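Putative uncharacterized protein (Dictyostelium purpureum, PDB 4R12) probably serves as the nicastrin subunit of gamma-secretase, the endoprotease complex that cleaves Notch receptors and other integral proteins within the membrane. Local coordinates at residues Y59-V70 against N84-E92; S487-T495 against F555-K563. All coordinates share one frame; numbering follows the deposited sequence.

Contact 1. Residues Y59-V70 against N84-E92; sequences YFSYSQQKDIIV and NLHNKSKIE
Asn-84 meets Phe-60 through its backbone: its O lies at the edge of the phenyl ring, 3.0 Å from CE2. Leu-85 follows by crossing the ring of Tyr-59 at about a right angle, its CB 3.7 Å from CE2 of the tyrosine. Asn-87 sets its ND2 over one face of that ring, toward the rim, with the amide turned steeply to it. Its CG stands anti to the backbone N (chi1 -172°), which carries ND2 on to Tyr-62 O in a nearly straight but weak hydrogen bond of 3.4 Å. Ser-89 OG donates to Gln-65 O at 2.6 Å, in the carbonyl plane, while its CB rests on Ile-68 CD1. From here the chain enters strand 90-96, which runs parallel to strand 67-72 and closes, with helix 79-83 between them, a beta-alpha-beta unit of the small lobe. Ile-91 sends CD1 to within 3.6 Å of Val-70 CG2; its CB and that of Asn-87 pack on Tyr-59 OH, a hydroxyl buried without a polar partner. Glu-92 N bonds to Ile-68 O at 2.8 Å. Glu-92 OE2 comes within 3.3 Å of Asp-67 OD1, the carboxylate planes 85° apart, a proximity that would probably raise the pKa of one acid.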
loop_
_atom_site.group_PDB
_atom_site.type_symbol
_atom_site.label_atom_id
_atom_site.label_comp_id
_atom_site.label_asym_id
_atom_site.label_seq_id
_atom_site.Cartn_x
_atom_site.Cartn_y
_atom_site.Cartn_z
ATOM N N TYR A 59 1.800 31.486 -19.081
ATOM C CA TYR A 59 0.537 31.250 -18.400
ATOM C C TYR A 59 0.092 32.497 -17.634
ATOM O O TYR A 59 -1.091 32.815 -17.593
ATOM C CB TYR A 59 0.644 30.063 -17.445
ATOM C CG TYR A 59 -0.582 29.877 -16.589
ATOM C CD1 TYR A 59 -1.741 29.329 -17.120
ATOM C CD2 TYR A 59 -0.584 30.256 -15.250
ATOM C CE1 TYR A 59 -2.877 29.161 -16.340
ATOM C CE2 TYR A 59 -1.714 30.091 -14.461
ATOM C CZ TYR A 59 -2.856 29.543 -15.011
ATOM O OH TYR A 59 -3.981 29.376 -14.235
ATOM N N PHE A 60 1.051 33.197 -17.038
ATOM C CA PHE A 60 0.749 34.334 -16.178
ATOM C C PHE A 60 0.138 35.500 -16.945
ATOM O O PHE A 60 -0.521 36.360 -16.355
ATOM C CB PHE A 60 2.009 34.802 -15.451
ATOM C CG PHE A 60 2.617 33.760 -14.561
ATOM C CD1 PHE A 60 3.541 32.856 -15.061
ATOM C CD2 PHE A 60 2.267 33.680 -13.224
ATOM C CE1 PHE A 60 4.108 31.891 -14.247
ATOM C CE2 PHE A 60 2.832 32.720 -12.401
ATOM C CZ PHE A 60 3.753 31.820 -12.914
ATOM N N SER A 61 0.352 35.519 -18.259
ATOM C CA SER A 61 -0.100 36.624 -19.097
ATOM C C SER A 61 -1.138 36.177 -20.121
ATOM O O SER A 61 -1.333 36.828 -21.144
ATOM C CB SER A 61 1.094 37.264 -19.810
ATOM O OG SER A 61 2.204 37.382 -18.936
ATOM N N TYR A 62 -1.802 35.062 -19.838
ATOM C CA TYR A 62 -2.762 34.473 -20.767
ATOM C C TYR A 62 -4.197 34.710 -20.309
ATOM O O TYR A 62 -4.630 34.143 -19.309
ATOM C CB TYR A 62 -2.492 32.973 -20.914
ATOM C CG TYR A 62 -3.491 32.215 -21.764
ATOM C CD1 TYR A 62 -3.349 32.142 -23.142
ATOM C CD2 TYR A 62 -4.565 31.553 -21.184
ATOM C CE1 TYR A 62 -4.257 31.444 -23.921
ATOM C CE2 TYR A 62 -5.481 30.853 -21.955
ATOM C CZ TYR A 62 -5.321 30.800 -23.321
ATOM O OH TYR A 62 -6.229 30.103 -24.086
ATOM N N SER A 63 -4.936 35.540 -21.041
ATOM C CA SER A 63 -6.314 35.855 -20.663
ATOM C C SER A 63 -7.302 35.799 -21.832
ATOM O O SER A 63 -8.283 36.540 -21.857
ATOM C CB SER A 63 -6.375 37.234 -19.996
ATOM O OG SER A 63 -5.494 38.149 -20.622
ATOM N N GLN A 64 -7.044 34.905 -22.783
ATOM C CA GLN A 64 -7.958 34.654 -23.898
ATOM C C GLN A 64 -9.282 34.083 -23.379
ATOM O O GLN A 64 -10.318 34.136 -24.045
ATOM C CB GLN A 64 -7.299 33.701 -24.908
ATOM C CG GLN A 64 -8.240 32.954 -25.860
ATOM C CD GLN A 64 -7.498 31.966 -26.742
ATOM O OE1 GLN A 64 -6.304 32.127 -26.998
ATOM N NE2 GLN A 64 -8.197 30.935 -27.205
ATOM N N GLN A 65 -9.236 33.562 -22.161
ATOM C CA GLN A 65 -10.369 32.873 -21.578
ATOM C C GLN A 65 -10.375 33.009 -20.060
ATOM O O GLN A 65 -9.318 33.132 -19.435
ATOM C CB GLN A 65 -10.329 31.398 -21.977
ATOM C CG GLN A 65 -11.388 30.532 -21.324
ATOM C CD GLN A 65 -12.326 29.940 -22.336
ATOM O OE1 GLN A 65 -12.499 30.491 -23.423
ATOM N NE2 GLN A 65 -12.933 28.807 -21.998
ATOM N N LYS A 66 -11.566 32.999 -19.473
ATOM C CA LYS A 66 -11.689 32.888 -18.031
ATOM C C LYS A 66 -11.305 31.467 -17.590
ATOM O O LYS A 66 -10.257 31.253 -16.989
ATOM C CB LYS A 66 -13.113 33.237 -17.580
ATOM C CG LYS A 66 -13.358 33.073 -16.083
ATOM C CD LYS A 66 -14.839 33.208 -15.728
ATOM C CE LYS A 66 -15.308 34.658 -15.778
ATOM N NZ LYS A 66 -14.689 35.499 -14.706
ATOM N N ASP A 67 -12.140 30.494 -17.926
ATOM C CA ASP A 67 -11.991 29.148 -17.383
ATOM C C ASP A 67 -10.906 28.336 -18.099
ATOM O O ASP A 67 -11.004 28.077 -19.297
ATOM C CB ASP A 67 -13.335 28.418 -17.445
ATOM C CG ASP A 67 -14.442 29.175 -16.712
ATOM O OD1 ASP A 67 -14.128 29.850 -15.703
ATOM O OD2 ASP A 67 -15.616 29.101 -17.146
ATOM N N ILE A 68 -9.878 27.932 -17.356
ATOM C CA ILE A 68 -8.754 27.199 -17.937
ATOM C C ILE A 68 -8.505 25.850 -17.254
ATOM O O ILE A 68 -8.406 25.790 -16.029
ATOM C CB ILE A 68 -7.456 28.038 -17.857
ATOM C CG1 ILE A 68 -7.630 29.366 -18.603
ATOM C CG2 ILE A 68 -6.263 27.252 -18.406
ATOM C CD1 ILE A 68 -6.483 30.342 -18.403
ATOM N N ILE A 69 -8.420 24.783 -18.054
ATOM C CA ILE A 69 -7.900 23.488 -17.609
ATOM C C ILE A 69 -6.439 23.353 -18.036
ATOM O O ILE A 69 -6.142 23.185 -19.220
ATOM C CB ILE A 69 -8.686 22.296 -18.192
ATOM C CG1 ILE A 69 -10.175 22.398 -17.851
ATOM C CG2 ILE A 69 -8.092 20.961 -17.696
ATOM C CD1 ILE A 69 -10.445 22.475 -16.370
ATOM N N VAL A 70 -5.531 23.435 -17.071
ATOM C CA VAL A 70 -4.104 23.321 -17.354
ATOM C C VAL A 70 -3.700 21.869 -17.577
ATOM O O VAL A 70 -3.992 20.991 -16.760
ATOM C CB VAL A 70 -3.254 23.913 -16.214
ATOM C CG1 VAL A 70 -1.765 23.741 -16.505
ATOM C CG2 VAL A 70 -3.590 25.382 -16.009
ATOM N N ASN A 84 2.553 28.142 -7.939
ATOM C CA ASN A 84 2.898 29.438 -8.524
ATOM C C ASN A 84 1.976 29.881 -9.642
ATOM O O ASN A 84 2.038 31.025 -10.091
ATOM C CB ASN A 84 4.320 29.417 -9.061
ATOM C CG ASN A 84 5.315 29.809 -8.033
ATOM O OD1 ASN A 84 5.018 30.621 -7.150
ATOM N ND2 ASN A 84 6.514 29.242 -8.119
ATOM N N LEU A 85 1.132 28.970 -10.106
ATOM C CA LEU A 85 0.187 29.297 -11.153
ATOM C C LEU A 85 -0.896 30.215 -10.605
ATOM O O LEU A 85 -2.015 29.781 -10.369
ATOM C CB LEU A 85 -0.425 28.029 -11.736
ATOM C CG LEU A 85 0.623 27.062 -12.288
ATOM C CD1 LEU A 85 -0.025 25.804 -12.851
ATOM C CD2 LEU A 85 1.477 27.761 -13.338
ATOM N N HIS A 86 -0.538 31.477 -10.382
ATOM C CA HIS A 86 -1.515 32.515 -10.048
ATOM C C HIS A 86 -1.929 33.236 -11.333
ATOM O O HIS A 86 -1.076 33.692 -12.094
ATOM C CB HIS A 86 -0.949 33.526 -9.037
ATOM C CG HIS A 86 -0.072 32.920 -7.980
ATOM N ND1 HIS A 86 -0.547 32.062 -7.010
ATOM C CD2 HIS A 86 1.250 33.078 -7.724
ATOM C CE1 HIS A 86 0.445 31.711 -6.207
ATOM N NE2 HIS A 86 1.548 32.307 -6.623
ATOM N N ASN A 87 -3.213 33.330 -11.618
ATOM C CA ASN A 87 -3.698 33.947 -12.844
ATOM C C ASN A 87 -4.953 34.789 -12.622
ATOM O O ASN A 87 -5.696 34.573 -11.698
ATOM C CB ASN A 87 -3.989 32.880 -13.880
ATOM C CG ASN A 87 -4.300 33.446 -15.234
ATOM O OD1 ASN A 87 -5.079 34.382 -15.359
ATOM N ND2 ASN A 87 -3.706 32.876 -16.262
ATOM N N LYS A 88 -5.184 35.772 -13.466
ATOM C CA LYS A 88 -6.374 36.611 -13.335
ATOM C C LYS A 88 -7.558 35.819 -13.832
ATOM O O LYS A 88 -8.671 35.971 -13.390
ATOM C CB LYS A 88 -6.194 37.879 -14.150
ATOM C CG LYS A 88 -4.763 38.383 -14.140
ATOM C CD LYS A 88 -4.232 38.542 -15.546
ATOM C CE LYS A 88 -3.870 37.197 -16.146
ATOM N NZ LYS A 88 -2.640 36.667 -15.515
ATOM N N SER A 89 -7.279 34.939 -14.767
ATOM C CA SER A 89 -8.191 33.900 -15.123
ATOM C C SER A 89 -8.112 32.995 -13.934
ATOM O O SER A 89 -7.193 33.108 -13.144
ATOM C CB SER A 89 -7.674 33.201 -16.364
ATOM O OG SER A 89 -7.784 34.031 -17.495
ATOM N N LYS A 90 -9.082 32.132 -13.773
ATOM C CA LYS A 90 -9.066 31.237 -12.647
ATOM C C LYS A 90 -8.862 29.861 -13.202
ATOM O O LYS A 90 -9.429 29.520 -14.220
ATOM C CB LYS A 90 -10.343 31.353 -11.840
ATOM C CG LYS A 90 -10.189 31.012 -10.375
ATOM C CD LYS A 90 -11.404 30.245 -9.877
ATOM C CE LYS A 90 -11.875 30.733 -8.517
ATOM N NZ LYS A 90 -11.125 30.204 -7.336
ATOM N N ILE A 91 -8.006 29.105 -12.541
ATOM C CA ILE A 91 -7.695 27.759 -12.954
ATOM C C ILE A 91 -8.820 26.868 -12.520
ATOM O O ILE A 91 -9.197 26.898 -11.411
ATOM C CB ILE A 91 -6.397 27.302 -12.305
ATOM C CG1 ILE A 91 -6.096 25.877 -12.683
ATOM C CG2 ILE A 91 -6.494 27.441 -10.809
ATOM C CD1 ILE A 91 -4.639 25.571 -12.533
ATOM N N GLU A 92 -9.355 26.094 -13.423
ATOM C CA GLU A 92 -10.546 25.290 -13.131
ATOM C C GLU A 92 -10.222 23.804 -12.967
ATOM O O GLU A 92 -11.060 23.008 -12.549
ATOM C CB GLU A 92 -11.592 25.486 -14.227
ATOM C CG GLU A 92 -12.154 26.901 -14.282
ATOM C CD GLU A 92 -12.958 27.269 -13.042
ATOM O OE1 GLU A 92 -13.329 26.355 -12.274
ATOM O OE2 GLU A 92 -13.226 28.480 -12.835
#

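Contact 2. Residues S487-T495 against F555-K563; sequences SVFGTSLTT and FDTSKNVWK
Ser-492 OG is gripped by two groups of its own turn: Thr-494 N donates to it at 3.0 Å, and it shares a hydrogen bond with Thr-495 OG1 at 2.9 Å. The first bond makes an ST turn within the type I turn 492-495, and this loop packs on a two-stranded antiparallel hairpin, 553-556 with 561-564, whose connection carries a G1 beta bulge at Asn-560 and Val-561. With chi1 at 78°, OG sits between the backbone N and the carbonyl carbon, where it can reach both Thr-494 N and Thr-495 OG1. The CB of Ser-492 meets the hairpin. It lies over the centre of the Phe-555 ring, 3.6 Å from the centroid and 12° off the normal, a CH-pi contact. The same phenyl ring turns an edge to Trp-562, holding CD1 4.0 Å above the indole plane. With an alanine in place of Phe-555, Ser-492 CB would probably lose the face it rests on, and the indole would probably lose the ring edge set over its face and be freer to turn. Trp-562 NE1 reaches Gly-490 O at 3.3 Å in a weak, bent bond near the indole plane, and has a second weak acceptor in Glu-193. Further round the indole, Phe-489 crosses it at about a right angle, CD2 lying 3.9 Å from CZ2, and Leu-493 approaches obliquely, its CG 4.2 Å from Trp-562 CH2.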
loop_
_atom_site.group_PDB
_atom_site.type_symbol
_atom_site.label_atom_id
_atom_site.label_comp_id
_atom_site.label_asym_id
_atom_site.label_seq_id
_atom_site.Cartn_x
_atom_site.Cartn_y
_atom_site.Cartn_z
ATOM N N SER A 487 -7.665 2.280 0.568
ATOM C CA SER A 487 -9.039 2.776 0.420
ATOM C C SER A 487 -9.732 2.767 1.789
ATOM O O SER A 487 -9.068 2.925 2.829
ATOM C CB SER A 487 -9.821 1.948 -0.630
ATOM O OG SER A 487 -11.108 2.475 -0.857
ATOM N N VAL A 488 -11.054 2.617 1.802
ATOM C CA VAL A 488 -11.806 2.792 3.040
ATOM C C VAL A 488 -12.177 1.475 3.710
ATOM O O VAL A 488 -12.374 0.449 3.052
ATOM C CB VAL A 488 -13.086 3.625 2.804
ATOM C CG1 VAL A 488 -12.705 5.038 2.392
ATOM C CG2 VAL A 488 -13.989 2.980 1.756
ATOM N N PHE A 489 -12.262 1.518 5.036
ATOM C CA PHE A 489 -12.484 0.320 5.819
ATOM C C PHE A 489 -13.842 -0.314 5.563
ATOM O O PHE A 489 -13.956 -1.536 5.485
ATOM C CB PHE A 489 -12.348 0.615 7.311
ATOM C CG PHE A 489 -12.664 -0.562 8.179
ATOM C CD1 PHE A 489 -11.724 -1.560 8.378
ATOM C CD2 PHE A 489 -13.914 -0.691 8.775
ATOM C CE1 PHE A 489 -12.017 -2.665 9.164
ATOM C CE2 PHE A 489 -14.216 -1.787 9.571
ATOM C CZ PHE A 489 -13.272 -2.776 9.768
ATOM N N GLY A 490 -14.870 0.518 5.453
ATOM C CA GLY A 490 -16.237 0.035 5.336
ATOM C C GLY A 490 -17.184 1.035 5.964
ATOM O O GLY A 490 -16.745 2.072 6.460
ATOM N N THR A 491 -18.481 0.733 5.948
ATOM C CA THR A 491 -19.478 1.647 6.506
ATOM C C THR A 491 -19.752 1.389 7.983
ATOM O O THR A 491 -20.342 2.227 8.664
ATOM C CB THR A 491 -20.799 1.558 5.738
ATOM O OG1 THR A 491 -21.125 0.181 5.522
ATOM C CG2 THR A 491 -20.661 2.233 4.386
ATOM N N SER A 492 -19.332 0.221 8.466
ATOM C CA SER A 492 -19.431 -0.131 9.881
ATOM C C SER A 492 -18.483 -1.287 10.186
ATOM O O SER A 492 -17.804 -1.782 9.295
ATOM C CB SER A 492 -20.859 -0.522 10.255
ATOM O OG SER A 492 -21.140 -1.842 9.820
ATOM N N LEU A 493 -18.457 -1.737 11.435
ATOM C CA LEU A 493 -17.630 -2.881 11.801
ATOM C C LEU A 493 -18.187 -4.195 11.251
ATOM O O LEU A 493 -17.500 -5.214 11.234
ATOM C CB LEU A 493 -17.481 -2.957 13.322
ATOM C CG LEU A 493 -16.554 -1.893 13.908
ATOM C CD1 LEU A 493 -16.671 -1.830 15.432
ATOM C CD2 LEU A 493 -15.109 -2.178 13.483
ATOM N N THR A 494 -19.429 -4.165 10.783
ATOM C CA THR A 494 -20.062 -5.363 10.253
ATOM C C THR A 494 -20.265 -5.277 8.741
ATOM O O THR A 494 -20.834 -6.178 8.122
ATOM C CB THR A 494 -21.406 -5.611 10.936
ATOM O OG1 THR A 494 -22.334 -4.597 10.541
ATOM C CG2 THR A 494 -21.228 -5.556 12.442
ATOM N N THR A 495 -19.806 -4.187 8.141
ATOM C CA THR A 495 -19.907 -4.045 6.699
ATOM C C THR A 495 -18.560 -3.658 6.113
ATOM O O THR A 495 -18.399 -2.547 5.610
ATOM C CB THR A 495 -20.965 -2.993 6.293
ATOM O OG1 THR A 495 -20.659 -1.737 6.916
ATOM C CG2 THR A 495 -22.350 -3.438 6.717
ATOM N N PHE A 555 -17.916 2.802 16.193
ATOM C CA PHE A 555 -19.160 2.872 15.444
ATOM C C PHE A 555 -20.362 2.937 16.374
ATOM O O PHE A 555 -20.612 2.022 17.155
ATOM C CB PHE A 555 -19.308 1.689 14.490
ATOM C CG PHE A 555 -20.475 1.826 13.557
ATOM C CD1 PHE A 555 -20.383 2.626 12.427
ATOM C CD2 PHE A 555 -21.674 1.177 13.819
ATOM C CE1 PHE A 555 -21.459 2.770 11.571
ATOM C CE2 PHE A 555 -22.753 1.314 12.967
ATOM C CZ PHE A 555 -22.646 2.111 11.843
ATOM N N ASP A 556 -21.102 4.034 16.277
ATOM C CA ASP A 556 -22.328 4.212 17.046
ATOM C C ASP A 556 -23.513 3.610 16.294
ATOM O O ASP A 556 -23.951 4.160 15.286
ATOM C CB ASP A 556 -22.570 5.699 17.323
ATOM C CG ASP A 556 -23.911 5.964 17.989
ATOM O OD1 ASP A 556 -24.348 5.123 18.801
ATOM O OD2 ASP A 556 -24.525 7.013 17.699
ATOM N N THR A 557 -24.033 2.487 16.779
ATOM C CA THR A 557 -25.163 1.840 16.114
ATOM C C THR A 557 -26.473 2.605 16.338
ATOM O O THR A 557 -27.469 2.346 15.660
ATOM C CB THR A 557 -25.342 0.389 16.589
ATOM O OG1 THR A 557 -24.073 -0.147 16.983
ATOM C CG2 THR A 557 -25.932 -0.464 15.471
ATOM N N SER A 558 -26.462 3.541 17.285
ATOM C CA SER A 558 -27.606 4.425 17.516
ATOM C C SER A 558 -27.817 5.366 16.329
ATOM O O SER A 558 -28.757 5.189 15.550
ATOM C CB SER A 558 -27.414 5.231 18.806
ATOM O OG SER A 558 -28.382 6.260 18.936
ATOM N N LYS A 559 -26.933 6.354 16.188
ATOM C CA LYS A 559 -26.985 7.291 15.063
ATOM C C LYS A 559 -26.540 6.641 13.750
ATOM O O LYS A 559 -26.541 7.291 12.699
ATOM C CB LYS A 559 -26.108 8.517 15.341
ATOM C CG LYS A 559 -26.653 9.511 16.357
ATOM C CD LYS A 559 -25.564 10.512 16.747
ATOM C CE LYS A 559 -24.819 11.028 15.515
ATOM N NZ LYS A 559 -23.531 11.724 15.834
ATOM N N ASN A 560 -26.157 5.368 13.825
ATOM C CA ASN A 560 -25.606 4.621 12.693
ATOM C C ASN A 560 -24.500 5.392 11.973
ATOM O O ASN A 560 -24.572 5.641 10.763
ATOM C CB ASN A 560 -26.713 4.238 11.711
ATOM C CG ASN A 560 -26.419 2.937 10.991
ATOM O OD1 ASN A 560 -26.173 2.924 9.786
ATOM N ND2 ASN A 560 -26.422 1.831 11.735
ATOM N N VAL A 561 -23.467 5.754 12.731
ATOM C CA VAL A 561 -22.415 6.634 12.235
ATOM C C VAL A 561 -21.066 6.325 12.896
ATOM O O VAL A 561 -21.017 5.820 14.021
ATOM C CB VAL A 561 -22.792 8.118 12.482
ATOM C CG1 VAL A 561 -22.715 8.461 13.968
ATOM C CG2 VAL A 561 -21.903 9.033 11.690
ATOM N N TRP A 562 -19.973 6.601 12.190
ATOM C CA TRP A 562 -18.649 6.536 12.793
ATOM C C TRP A 562 -18.472 7.722 13.740
ATOM O O TRP A 562 -18.924 8.824 13.429
ATOM C CB TRP A 562 -17.542 6.556 11.731
ATOM C CG TRP A 562 -17.418 5.312 10.897
ATOM C CD1 TRP A 562 -17.795 5.166 9.591
ATOM C CD2 TRP A 562 -16.860 4.051 11.297
ATOM N NE1 TRP A 562 -17.513 3.893 9.157
ATOM C CE2 TRP A 562 -16.941 3.187 10.184
ATOM C CE3 TRP A 562 -16.306 3.566 12.486
ATOM C CZ2 TRP A 562 -16.490 1.867 10.224
ATOM C CZ3 TRP A 562 -15.856 2.253 12.529
ATOM C CH2 TRP A 562 -15.954 1.415 11.404
ATOM N N LYS A 563 -17.812 7.496 14.877
ATOM C CA LYS A 563 -17.482 8.560 15.828
ATOM C C LYS A 563 -15.982 8.601 16.139
ATOM O O LYS A 563 -15.344 7.558 16.281
ATOM C CB LYS A 563 -18.264 8.381 17.134
ATOM C CG LYS A 563 -19.726 8.796 17.075
ATOM C CD LYS A 563 -19.944 10.157 17.740
ATOM C CE LYS A 563 -21.427 10.474 17.915
ATOM N NZ LYS A 563 -22.096 9.613 18.938
#

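In the fold
Contacts 1 and 2 lie in series along the chain, contact 1 closing before contact 2 opens, with centres 42 Å apart and nearest atoms about 23 Å apart, so neither touches the other. Contact 1 joins neighbours only 14 residues apart within the small lobe, well out from the middle of the molecule, its centre 36 Å from that of the chain. Contact 2, 22 Å from the same point, bridges 60 residues and ties a loop to a hairpin. Sugar lies near contact 1, a bound N-acetylglucosamine about 7 Å from the Asn-84 side chain; neither contact includes a calcium ligand.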